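Local coordinates for protein AvrA (Salmonella typhimurium, PDB 6BE0) that probably transfers acetyl groups from acetyl-CoA to serine and threonine residues of target proteins as a YopJ-family bacterial effector that binds inositol hexakisphosphate, at residues 129-140 with 201-212. Residues are numbered along the deposited sequence; the frame is centred on the assembly and turned at random.
Sequences DFRVMDGKTSVI and FMNLVKIHEDNI
His208, on helix 205-212, sets its imidazole against the beta hairpin formed by strands 129-133 and 136-140, which a type II' turn from Met133 to Lys136 connects. The hairpin belongs to the central mixed sheet of this YopJ-family acetyltransferase. The helix runs across one face of it, at 114° to strand 136-140, and helix 94-106 packs on the other face through Phe130 and Val139.

Both ring nitrogens of His208 are engaged. His208 NE2 donates to Asp129 OD2 at 2.6 Å; the acceptor lies in the imidazole plane, but the ring reaches the oxygen from above the carboxylate plane. His208 ND1 pairs with Ser138 OG at 2.7 Å, and that hydroxyl also accepts a hydrogen bond from Asn211 ND2. Two CH-pi contacts sandwich the ring: Arg131 CB stands over the centre of one face, 3.7 Å from the His208 centroid, while Ile140 CD1 covers the opposite face nearer the rim. In-plane bonds and covered faces together should restrict rotation of the ring. The other carboxylate oxygen, Asp129 OD1, forms a salt bridge with Arg113 on strand 111-117, which probably favours a charged aspartate.

Beyond CB, the Arg131 chain bends at chi2 (90°) and again at chi3, which brings its guanidinium flat onto Phe201. The two planes are 13° apart. Arg131 CZ is 3.6 Å from the centroid of the Phe201 ring, a cation-pi stack, and His208 CD2 lies over the other guanidinium face. Toward the turn the contact becomes apolar: Met133 CE touches Val205 CG1, and Ile212 lays CG2 against Lys136 CD and CD1 against Met133 CB. Just before the 3-10 segment 202-204 that leads into the helix, Phe201 O accepts from Arg131 NH2 at 3.0 Å and, from the opposite face of its carbonyl plane, from Leu204 N.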
loop_
_atom_site.group_PDB
_atom_site.type_symbol
_atom_site.label_atom_id
_atom_site.label_comp_id
_atom_site.label_asym_id
_atom_site.label_seq_id
_atom_site.Cartn_x
_atom_site.Cartn_y
_atom_site.Cartn_z
ATOM N N ASP A 129 -3.198 4.455 -7.038
ATOM C CA ASP A 129 -3.923 3.715 -8.065
ATOM C C ASP A 129 -4.413 4.668 -9.147
ATOM O O ASP A 129 -5.019 5.701 -8.854
ATOM C CB ASP A 129 -5.100 2.946 -7.467
ATOM C CG ASP A 129 -5.631 1.868 -8.402
ATOM O OD1 ASP A 129 -4.847 1.340 -9.221
ATOM O OD2 ASP A 129 -6.831 1.540 -8.314
ATOM N N PHE A 130 -4.142 4.301 -10.395
ATOM C CA PHE A 130 -4.456 5.127 -11.557
ATOM C C PHE A 130 -5.454 4.397 -12.454
ATOM O O PHE A 130 -5.240 3.245 -12.825
ATOM C CB PHE A 130 -3.169 5.462 -12.320
ATOM C CG PHE A 130 -3.393 6.172 -13.625
ATOM C CD1 PHE A 130 -3.369 7.555 -13.692
ATOM C CD2 PHE A 130 -3.605 5.453 -14.788
ATOM C CE1 PHE A 130 -3.565 8.206 -14.895
ATOM C CE2 PHE A 130 -3.801 6.097 -15.993
ATOM C CZ PHE A 130 -3.782 7.476 -16.047
ATOM N N ARG A 131 -6.544 5.076 -12.794
ATOM C CA ARG A 131 -7.628 4.463 -13.558
ATOM C C ARG A 131 -8.345 5.504 -14.414
ATOM O O ARG A 131 -8.885 6.476 -13.883
ATOM C CB ARG A 131 -8.621 3.786 -12.604
ATOM C CG ARG A 131 -9.785 3.054 -13.275
ATOM C CD ARG A 131 -9.452 1.596 -13.559
ATOM N NE ARG A 131 -9.244 0.819 -12.336
ATOM C CZ ARG A 131 -10.200 0.162 -11.681
ATOM N NH1 ARG A 131 -11.453 0.173 -12.115
ATOM N NH2 ARG A 131 -9.899 -0.514 -10.581
ATOM N N VAL A 132 -8.349 5.310 -15.732
ATOM C CA VAL A 132 -9.160 6.158 -16.603
ATOM C C VAL A 132 -10.487 5.441 -16.805
ATOM O O VAL A 132 -10.535 4.235 -17.047
ATOM C CB VAL A 132 -8.485 6.480 -17.973
ATOM C CG1 VAL A 132 -7.006 6.808 -17.794
ATOM C CG2 VAL A 132 -8.662 5.355 -18.975
ATOM N N MET A 133 -11.563 6.203 -16.680
ATOM C CA MET A 133 -12.906 5.658 -16.658
ATOM C C MET A 133 -13.796 6.635 -17.405
ATOM O O MET A 133 -13.806 7.825 -17.092
ATOM C CB MET A 133 -13.368 5.457 -15.216
ATOM C CG MET A 133 -14.598 4.593 -15.043
ATOM S SD MET A 133 -14.875 4.190 -13.305
ATOM C CE MET A 133 -13.609 2.950 -13.042
ATOM N N ASP A 134 -14.529 6.136 -18.396
ATOM C CA ASP A 134 -15.210 7.000 -19.351
ATOM C C ASP A 134 -14.137 7.846 -20.042
ATOM O O ASP A 134 -13.276 7.299 -20.731
ATOM C CB ASP A 134 -16.276 7.859 -18.656
ATOM C CG ASP A 134 -17.195 7.037 -17.766
ATOM O OD1 ASP A 134 -17.481 5.873 -18.121
ATOM O OD2 ASP A 134 -17.625 7.551 -16.711
ATOM N N GLY A 135 -14.169 9.162 -19.854
ATOM C CA GLY A 135 -13.137 10.034 -20.391
ATOM C C GLY A 135 -12.233 10.602 -19.313
ATOM O O GLY A 135 -11.197 11.199 -19.605
ATOM N N LYS A 136 -12.620 10.393 -18.058
ATOM C CA LYS A 136 -12.009 11.090 -16.934
ATOM C C LYS A 136 -10.944 10.242 -16.236
ATOM O O LYS A 136 -11.021 9.013 -16.224
ATOM C CB LYS A 136 -13.102 11.508 -15.947
ATOM C CG LYS A 136 -14.435 11.812 -16.636
ATOM C CD LYS A 136 -15.293 12.802 -15.861
ATOM C CE LYS A 136 -16.698 12.889 -16.439
ATOM N NZ LYS A 136 -16.700 13.207 -17.897
ATOM N N THR A 137 -9.951 10.916 -15.660
ATOM C CA THR A 137 -8.814 10.258 -15.021
ATOM C C THR A 137 -8.954 10.269 -13.500
ATOM O O THR A 137 -9.162 11.322 -12.895
ATOM C CB THR A 137 -7.486 10.939 -15.416
ATOM O OG1 THR A 137 -7.279 10.802 -16.827
ATOM C CG2 THR A 137 -6.299 10.326 -14.675
ATOM N N SER A 138 -8.829 9.090 -12.894
ATOM C CA SER A 138 -8.912 8.946 -11.443
ATOM C C SER A 138 -7.552 8.598 -10.849
ATOM O O SER A 138 -6.884 7.666 -11.296
ATOM C CB SER A 138 -9.936 7.873 -11.066
ATOM O OG SER A 138 -9.976 7.677 -9.663
ATOM N N VAL A 139 -7.155 9.359 -9.836
ATOM C CA VAL A 139 -5.895 9.138 -9.139
ATOM C C VAL A 139 -6.159 9.080 -7.642
ATOM O O VAL A 139 -6.611 10.060 -7.054
ATOM C CB VAL A 139 -4.872 10.253 -9.449
ATOM C CG1 VAL A 139 -3.550 9.991 -8.742
ATOM C CG2 VAL A 139 -4.661 10.373 -10.951
ATOM N N ILE A 140 -5.881 7.934 -7.029
ATOM C CA ILE A 140 -6.116 7.759 -5.600
ATOM C C ILE A 140 -4.838 7.364 -4.874
ATOM O O ILE A 140 -4.251 6.318 -5.149
ATOM C CB ILE A 140 -7.203 6.704 -5.330
ATOM C CG1 ILE A 140 -8.505 7.114 -6.026
ATOM C CG2 ILE A 140 -7.429 6.546 -3.824
ATOM C CD1 ILE A 140 -9.626 6.099 -5.914
ATOM N N PHE A 201 -9.469 -5.393 -9.062
ATOM C CA PHE A 201 -9.805 -4.387 -10.064
ATOM C C PHE A 201 -11.290 -4.027 -10.058
ATOM O O PHE A 201 -11.648 -2.860 -9.902
ATOM C CB PHE A 201 -9.400 -4.876 -11.457
ATOM C CG PHE A 201 -9.636 -3.866 -12.545
ATOM C CD1 PHE A 201 -10.872 -3.767 -13.164
ATOM C CD2 PHE A 201 -8.620 -3.017 -12.951
ATOM C CE1 PHE A 201 -11.091 -2.837 -14.162
ATOM C CE2 PHE A 201 -8.834 -2.087 -13.948
ATOM C CZ PHE A 201 -10.070 -1.998 -14.555
ATOM N N MET A 202 -12.149 -5.027 -10.231
ATOM C CA MET A 202 -13.589 -4.797 -10.291
ATOM C C MET A 202 -14.137 -4.260 -8.969
ATOM O O MET A 202 -15.009 -3.391 -8.960
ATOM C CB MET A 202 -14.318 -6.089 -10.665
ATOM C CG MET A 202 -13.977 -6.632 -12.048
ATOM S SD MET A 202 -14.271 -5.461 -13.394
ATOM C CE MET A 202 -15.978 -4.998 -13.108
ATOM N N ASN A 203 -13.628 -4.778 -7.855
ATOM C CA ASN A 203 -14.082 -4.343 -6.536
ATOM C C ASN A 203 -13.722 -2.890 -6.236
ATOM O O ASN A 203 -14.232 -2.305 -5.278
ATOM C CB ASN A 203 -13.493 -5.241 -5.444
ATOM C CG ASN A 203 -14.196 -6.584 -5.340
ATOM O OD1 ASN A 203 -15.342 -6.737 -5.763
ATOM N ND2 ASN A 203 -13.511 -7.563 -4.760
ATOM N N LEU A 204 -12.844 -2.316 -7.053
ATOM C CA LEU A 204 -12.367 -0.952 -6.845
ATOM C C LEU A 204 -12.944 0.028 -7.861
ATOM O O LEU A 204 -12.547 1.192 -7.904
ATOM C CB LEU A 204 -10.840 -0.924 -6.905
ATOM C CG LEU A 204 -10.156 -1.622 -5.731
ATOM C CD1 LEU A 204 -8.692 -1.871 -6.039
ATOM C CD2 LEU A 204 -10.309 -0.793 -4.467
ATOM N N VAL A 205 -13.881 -0.438 -8.678
ATOM C CA VAL A 205 -14.533 0.437 -9.642
ATOM C C VAL A 205 -15.298 1.545 -8.924
ATOM O O VAL A 205 -15.225 2.710 -9.313
ATOM C CB VAL A 205 -15.499 -0.345 -10.559
ATOM C CG1 VAL A 205 -16.311 0.606 -11.432
ATOM C CG2 VAL A 205 -14.728 -1.327 -11.427
ATOM N N LYS A 206 -16.027 1.179 -7.874
ATOM C CA LYS A 206 -16.911 2.119 -7.189
ATOM C C LYS A 206 -16.170 3.319 -6.597
ATOM O O LYS A 206 -16.613 4.457 -6.749
ATOM C CB LYS A 206 -17.693 1.408 -6.081
ATOM C CG LYS A 206 -18.695 2.314 -5.374
ATOM C CD LYS A 206 -19.664 1.530 -4.500
ATOM C CE LYS A 206 -20.607 2.458 -3.740
ATOM N NZ LYS A 206 -21.432 3.308 -4.648
ATOM N N ILE A 207 -15.051 3.074 -5.922
ATOM C CA ILE A 207 -14.316 4.161 -5.277
ATOM C C ILE A 207 -13.712 5.094 -6.328
ATOM O O ILE A 207 -13.617 6.302 -6.117
ATOM C CB ILE A 207 -13.201 3.629 -4.340
ATOM C CG1 ILE A 207 -12.549 4.789 -3.580
ATOM C CG2 ILE A 207 -12.157 2.841 -5.121
ATOM C CD1 ILE A 207 -11.675 4.353 -2.418
ATOM N N HIS A 208 -13.308 4.528 -7.460
ATOM C CA HIS A 208 -12.805 5.327 -8.572
ATOM C C HIS A 208 -13.938 6.109 -9.223
ATOM O O HIS A 208 -13.757 7.241 -9.672
ATOM C CB HIS A 208 -12.123 4.438 -9.612
ATOM C CG HIS A 208 -10.713 4.081 -9.268
ATOM N ND1 HIS A 208 -9.688 5.001 -9.288
ATOM C CD2 HIS A 208 -10.154 2.903 -8.901
ATOM C CE1 HIS A 208 -8.559 4.409 -8.946
ATOM N NE2 HIS A 208 -8.814 3.135 -8.707
ATOM N N GLU A 209 -15.109 5.488 -9.271
ATOM C CA GLU A 209 -16.285 6.101 -9.865
ATOM C C GLU A 209 -16.744 7.292 -9.031
ATOM O O GLU A 209 -17.048 8.357 -9.565
ATOM C CB GLU A 209 -17.404 5.065 -9.991
ATOM C CG GLU A 209 -18.587 5.502 -10.835
ATOM C CD GLU A 209 -19.537 4.357 -11.130
ATOM O OE1 GLU A 209 -19.343 3.263 -10.558
ATOM O OE2 GLU A 209 -20.473 4.549 -11.936
ATOM N N ASP A 210 -16.776 7.106 -7.715
ATOM C CA ASP A 210 -17.200 8.161 -6.801
ATOM C C ASP A 210 -16.164 9.280 -6.728
ATOM O O ASP A 210 -16.505 10.433 -6.466
ATOM C CB ASP A 210 -17.454 7.587 -5.404
ATOM C CG ASP A 210 -18.757 6.809 -5.319
ATOM O OD1 ASP A 210 -19.627 6.983 -6.200
ATOM O OD2 ASP A 210 -18.916 6.027 -4.358
ATOM N N ASN A 211 -14.900 8.939 -6.954
ATOM C CA ASN A 211 -13.845 9.943 -7.020
ATOM C C ASN A 211 -14.064 10.859 -8.220
ATOM O O ASN A 211 -13.972 12.083 -8.111
ATOM C CB ASN A 211 -12.470 9.278 -7.105
ATOM C CG ASN A 211 -11.330 10.282 -7.077
ATOM O OD1 ASN A 211 -11.470 11.382 -6.541
ATOM N ND2 ASN A 211 -10.196 9.905 -7.657
ATOM N N ILE A 212 -14.366 10.249 -9.362
ATOM C CA ILE A 212 -14.616 10.984 -10.596
ATOM C C ILE A 212 -15.872 11.841 -10.489
ATOM O O ILE A 212 -15.885 12.993 -10.920
ATOM C CB ILE A 212 -14.756 10.022 -11.795
ATOM C CG1 ILE A 212 -13.398 9.405 -12.126
ATOM C CG2 ILE A 212 -15.301 10.749 -13.019
ATOM C CD1 ILE A 212 -13.452 8.312 -13.171
#